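Local coordinates for protein Rab GDP-dissociation inhibitor (Saccharomyces cerevisiae, PDB 2BCG) that extracts GDP-bound Rab GTPases from membranes and inhibits their release of GDP, holding their geranylgeranyl groups in a helical domain, at residues Phe153-Glu162 / Arg213-Cys223. Numbering follows the deposited sequence.
Sequences FLEWISSYKE and RPSFERILLYC. With GER (geran-8-yl geran), chain D; GER (geran-8-yl geran), chain C.
Around Ile-157 and Leu-220, whose CA atoms lie 6.6 Å apart, helix 153-159 crosses helix 213-223 almost perpendicularly (signed angle -92°), with the axes 10.3 Å apart at their closest. Phe-216 is central to the interface. With CG anti to the backbone N (chi1 -178°), its ring projects from helix 213-223 among Trp-156, Ile-157 and Tyr-160. Its CD2/CE2 edge is directed at one face of the six-membered ring of Trp-156 in a T-shaped pair, the planes 77° apart. Ile-157 CD1 packs 3.6 Å from Phe-216 CD2, out of the plane of the ring, while Phe-216 CZ fits against Tyr-160 CB at 3.5 Å. The Tyr-160 ring lies oblique to Phe-216, completing an aromatic cluster where helix 153-159 gives way to a loop. Ile-157 divides its contacts between its two branches: CD1 also meets Ile-219 CG2, and CG2 touches both Leu-220 CD1 and C4 of the chain D geranylgeranyl group. Farther along, Ile-219 CD1 abuts the edge of the Phe-153 ring at 3.9 Å. The polar end of the interface centres on Glu-162 OE1, which receives a nearly straight hydrogen bond from Arg-213 NH1 (2.7 Å), part of a salt bridge, and another from Tyr-160 OH. These two donors approach from opposite faces of the carboxylate plane; Arg-213 is also salt-bridged to Asp-174 through NH2, so its guanidinium is held between two acids. At the other end, Leu-154 and Cys-223 line the lipid site, with Cys-223 CB 3.6 Å from C3 of the chain D group. The crossing thus joins two walls of the isoprenoid pocket in the helical domain, where helix 189-199 packs on Phe-153, Leu-154, Ile-219 and Cys-223, and helix 178-184 covers Phe-153 and Trp-156.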
# COMPACT_ATOMS: atom_id res chain seq x y z
N PHE A 153 20.89 11.31 27.88
CA PHE A 153 20.20 10.07 27.52
C PHE A 153 20.29 9.79 26.01
O PHE A 153 20.68 8.70 25.60
CB PHE A 153 18.74 10.14 27.97
CG PHE A 153 17.90 9.01 27.47
CD1 PHE A 153 18.01 7.75 28.04
CD2 PHE A 153 16.96 9.21 26.45
CE1 PHE A 153 17.23 6.68 27.60
CE2 PHE A 153 16.17 8.16 26.00
CZ PHE A 153 16.30 6.89 26.57
N LEU A 154 19.93 10.78 25.20
CA LEU A 154 19.94 10.59 23.75
C LEU A 154 21.36 10.45 23.19
O LEU A 154 21.56 9.77 22.18
CB LEU A 154 19.16 11.71 23.04
CG LEU A 154 17.64 11.74 23.28
CD1 LEU A 154 17.07 12.95 22.56
CD2 LEU A 154 16.92 10.47 22.81
N GLU A 155 22.34 11.08 23.84
CA GLU A 155 23.75 10.93 23.46
C GLU A 155 24.23 9.49 23.71
O GLU A 155 25.07 8.97 22.96
CB GLU A 155 24.63 11.94 24.21
CG GLU A 155 24.56 13.37 23.65
CD GLU A 155 25.23 14.41 24.56
OE1 GLU A 155 25.43 14.11 25.77
OE2 GLU A 155 25.54 15.51 24.07
N TRP A 156 23.70 8.87 24.75
CA TRP A 156 23.99 7.47 25.04
C TRP A 156 23.34 6.54 24.00
O TRP A 156 23.99 5.60 23.53
CB TRP A 156 23.57 7.13 26.47
CG TRP A 156 23.53 5.67 26.79
CD1 TRP A 156 24.60 4.86 27.07
CD2 TRP A 156 22.37 4.85 26.90
NE1 TRP A 156 24.17 3.58 27.33
CE2 TRP A 156 22.80 3.55 27.24
CE3 TRP A 156 20.99 5.09 26.74
CZ2 TRP A 156 21.91 2.48 27.41
CZ3 TRP A 156 20.11 4.03 26.91
CH2 TRP A 156 20.57 2.74 27.24
N ILE A 157 22.08 6.82 23.64
CA ILE A 157 21.39 6.13 22.54
C ILE A 157 22.25 6.13 21.27
O ILE A 157 22.42 5.10 20.63
CB ILE A 157 19.98 6.75 22.20
CG1 ILE A 157 19.00 6.66 23.38
CG2 ILE A 157 19.38 6.11 20.92
CD1 ILE A 157 18.28 5.34 23.56
N SER A 158 22.79 7.30 20.93
CA SER A 158 23.59 7.46 19.71
C SER A 158 24.97 6.76 19.79
O SER A 158 25.46 6.24 18.78
CB SER A 158 23.78 8.95 19.40
OG SER A 158 24.27 9.13 18.08
N SER A 159 25.56 6.75 20.98
CA SER A 159 26.94 6.27 21.18
C SER A 159 27.05 4.81 21.56
O SER A 159 28.16 4.25 21.59
CB SER A 159 27.63 7.10 22.26
OG SER A 159 27.93 8.38 21.75
N TYR A 160 25.92 4.18 21.87
CA TYR A 160 25.94 2.80 22.30
C TYR A 160 26.29 1.89 21.12
O TYR A 160 25.61 1.90 20.08
CB TYR A 160 24.61 2.42 22.94
CG TYR A 160 24.51 0.98 23.39
CD1 TYR A 160 24.63 0.64 24.74
CD2 TYR A 160 24.25 -0.04 22.48
CE1 TYR A 160 24.52 -0.68 25.16
CE2 TYR A 160 24.15 -1.36 22.88
CZ TYR A 160 24.29 -1.67 24.22
OH TYR A 160 24.17 -2.98 24.62
N LYS A 161 27.35 1.12 21.29
CA LYS A 161 27.71 0.07 20.35
C LYS A 161 27.63 -1.23 21.11
O LYS A 161 28.25 -1.38 22.17
CB LYS A 161 29.13 0.28 19.79
CG LYS A 161 29.30 1.54 18.92
CD LYS A 161 28.69 1.39 17.51
CE LYS A 161 27.26 1.96 17.40
NZ LYS A 161 27.15 3.42 17.77
N GLU A 162 26.82 -2.16 20.60
CA GLU A 162 26.64 -3.46 21.23
C GLU A 162 27.99 -4.12 21.46
O GLU A 162 28.30 -4.57 22.57
CB GLU A 162 25.76 -4.36 20.36
CG GLU A 162 25.40 -5.67 21.02
CD GLU A 162 24.78 -5.49 22.39
OE1 GLU A 162 23.89 -4.62 22.54
OE2 GLU A 162 25.18 -6.22 23.32
N ARG A 213 16.09 -3.35 26.15
CA ARG A 213 16.48 -3.56 24.75
C ARG A 213 15.44 -3.10 23.70
O ARG A 213 15.79 -2.30 22.82
CB ARG A 213 16.90 -5.03 24.52
CG ARG A 213 17.05 -5.45 23.05
CD ARG A 213 18.50 -5.44 22.58
NE ARG A 213 19.39 -6.29 23.37
CZ ARG A 213 20.71 -6.13 23.39
NH1 ARG A 213 21.27 -5.20 22.64
NH2 ARG A 213 21.48 -6.91 24.14
N PRO A 214 14.18 -3.63 23.76
CA PRO A 214 13.13 -3.24 22.79
C PRO A 214 12.83 -1.75 22.79
O PRO A 214 12.65 -1.17 21.73
CB PRO A 214 11.88 -4.01 23.24
CG PRO A 214 12.23 -4.57 24.58
CD PRO A 214 13.70 -4.65 24.70
N SER A 215 12.75 -1.14 23.98
CA SER A 215 12.62 0.32 24.08
C SER A 215 13.81 1.06 23.45
O SER A 215 13.62 2.04 22.73
CB SER A 215 12.41 0.77 25.54
OG SER A 215 11.24 0.22 26.09
N PHE A 216 15.03 0.60 23.73
CA PHE A 216 16.24 1.19 23.17
C PHE A 216 16.17 1.17 21.64
O PHE A 216 16.42 2.18 20.97
CB PHE A 216 17.49 0.41 23.64
CG PHE A 216 18.79 0.99 23.12
CD1 PHE A 216 19.30 0.60 21.88
CD2 PHE A 216 19.50 1.92 23.88
CE1 PHE A 216 20.50 1.15 21.41
CE2 PHE A 216 20.70 2.47 23.41
CZ PHE A 216 21.19 2.09 22.17
N GLU A 217 15.87 -0.01 21.09
CA GLU A 217 15.73 -0.15 19.64
C GLU A 217 14.62 0.73 19.04
O GLU A 217 14.83 1.32 17.98
CB GLU A 217 15.65 -1.62 19.18
CG GLU A 217 14.40 -2.41 19.58
CD GLU A 217 14.54 -3.95 19.42
OE1 GLU A 217 15.59 -4.43 18.93
OE2 GLU A 217 13.58 -4.69 19.76
N ARG A 218 13.46 0.81 19.70
CA ARG A 218 12.36 1.69 19.21
C ARG A 218 12.76 3.17 19.22
O ARG A 218 12.46 3.89 18.28
CB ARG A 218 11.06 1.50 20.01
CG ARG A 218 10.30 0.17 19.84
CD ARG A 218 9.13 0.22 20.81
NE ARG A 218 8.15 -0.84 20.68
CZ ARG A 218 6.83 -0.66 20.58
NH1 ARG A 218 6.29 0.56 20.62
NH2 ARG A 218 6.03 -1.73 20.47
N ILE A 219 13.44 3.62 20.28
CA ILE A 219 13.90 4.99 20.36
C ILE A 219 14.96 5.28 19.31
O ILE A 219 14.92 6.31 18.63
CB ILE A 219 14.43 5.30 21.79
CG1 ILE A 219 13.29 5.15 22.81
CG2 ILE A 219 15.08 6.70 21.83
CD1 ILE A 219 13.79 4.95 24.24
N LEU A 220 15.94 4.38 19.16
CA LEU A 220 16.88 4.50 18.06
C LEU A 220 16.19 4.55 16.68
O LEU A 220 16.54 5.42 15.86
CB LEU A 220 17.88 3.35 18.10
CG LEU A 220 19.05 3.39 17.12
CD1 LEU A 220 19.95 4.61 17.29
CD2 LEU A 220 19.82 2.08 17.33
N LEU A 221 15.23 3.65 16.45
CA LEU A 221 14.42 3.63 15.20
C LEU A 221 13.74 4.98 14.97
O LEU A 221 13.76 5.51 13.87
CB LEU A 221 13.38 2.51 15.21
CG LEU A 221 12.41 2.45 14.01
CD1 LEU A 221 13.15 2.29 12.67
CD2 LEU A 221 11.37 1.39 14.18
N TYR A 222 13.15 5.55 16.02
CA TYR A 222 12.50 6.86 15.89
C TYR A 222 13.50 7.93 15.48
O TYR A 222 13.25 8.72 14.55
CB TYR A 222 11.84 7.26 17.22
CG TYR A 222 11.01 8.53 17.16
CD1 TYR A 222 11.64 9.79 17.22
CD2 TYR A 222 9.61 8.47 17.07
CE1 TYR A 222 10.89 10.98 17.17
CE2 TYR A 222 8.84 9.65 17.02
CZ TYR A 222 9.49 10.90 17.08
OH TYR A 222 8.74 12.05 17.00
N CYS A 223 14.63 8.01 16.20
CA CYS A 223 15.64 9.02 15.90
C CYS A 223 16.24 8.84 14.51
O CYS A 223 16.38 9.81 13.77
CB CYS A 223 16.76 9.00 16.95
SG CYS A 223 16.17 9.44 18.60
C1 GER D . 20.70 9.05 15.85
C2 GER D . 20.18 10.30 16.60
C3 GER D . 19.89 10.35 17.97
C4 GER D . 20.06 9.14 18.91
C5 GER D . 19.36 11.67 18.56
C6 GER D . 20.40 12.43 19.40
C7 GER D . 19.97 13.73 19.68
C8 GER D . 20.41 14.61 20.68
C9 GER D . 21.53 14.22 21.65
C10 GER D . 19.77 16.01 20.77
C11 GER D . 18.79 16.17 21.94
C12 GER D . 18.53 17.52 22.19
C13 GER D . 17.72 18.10 23.17
C14 GER D . 16.94 17.27 24.19
C15 GER D . 17.61 19.62 23.23
C16 GER D . 18.63 20.20 24.20
C17 GER D . 18.36 21.54 24.46
C18 GER D . 18.61 22.21 25.65
C19 GER D . 19.26 21.47 26.84
C20 GER D . 18.25 23.70 25.76
C1 GER C . 22.33 12.28 13.33
C2 GER C . 21.40 13.51 13.39
C3 GER C . 21.18 14.25 14.56
C4 GER C . 21.88 13.86 15.88
C5 GER C . 20.24 15.48 14.55
C6 GER C . 18.76 15.10 14.39
C7 GER C . 18.11 14.91 15.62
C8 GER C . 17.29 13.83 15.99
C9 GER C . 17.07 12.69 14.99
C10 GER C . 16.64 13.74 17.39
C11 GER C . 15.20 14.27 17.56
C12 GER C . 15.03 14.61 18.90
C13 GER C . 13.94 14.51 19.79
C14 GER C . 12.59 13.92 19.37
C15 GER C . 14.15 15.00 21.24
C16 GER C . 12.93 15.69 21.86
C17 GER C . 13.28 16.87 22.53
C18 GER C . 12.52 17.70 23.36
C19 GER C . 11.05 17.42 23.71
C20 GER C . 13.17 18.93 23.96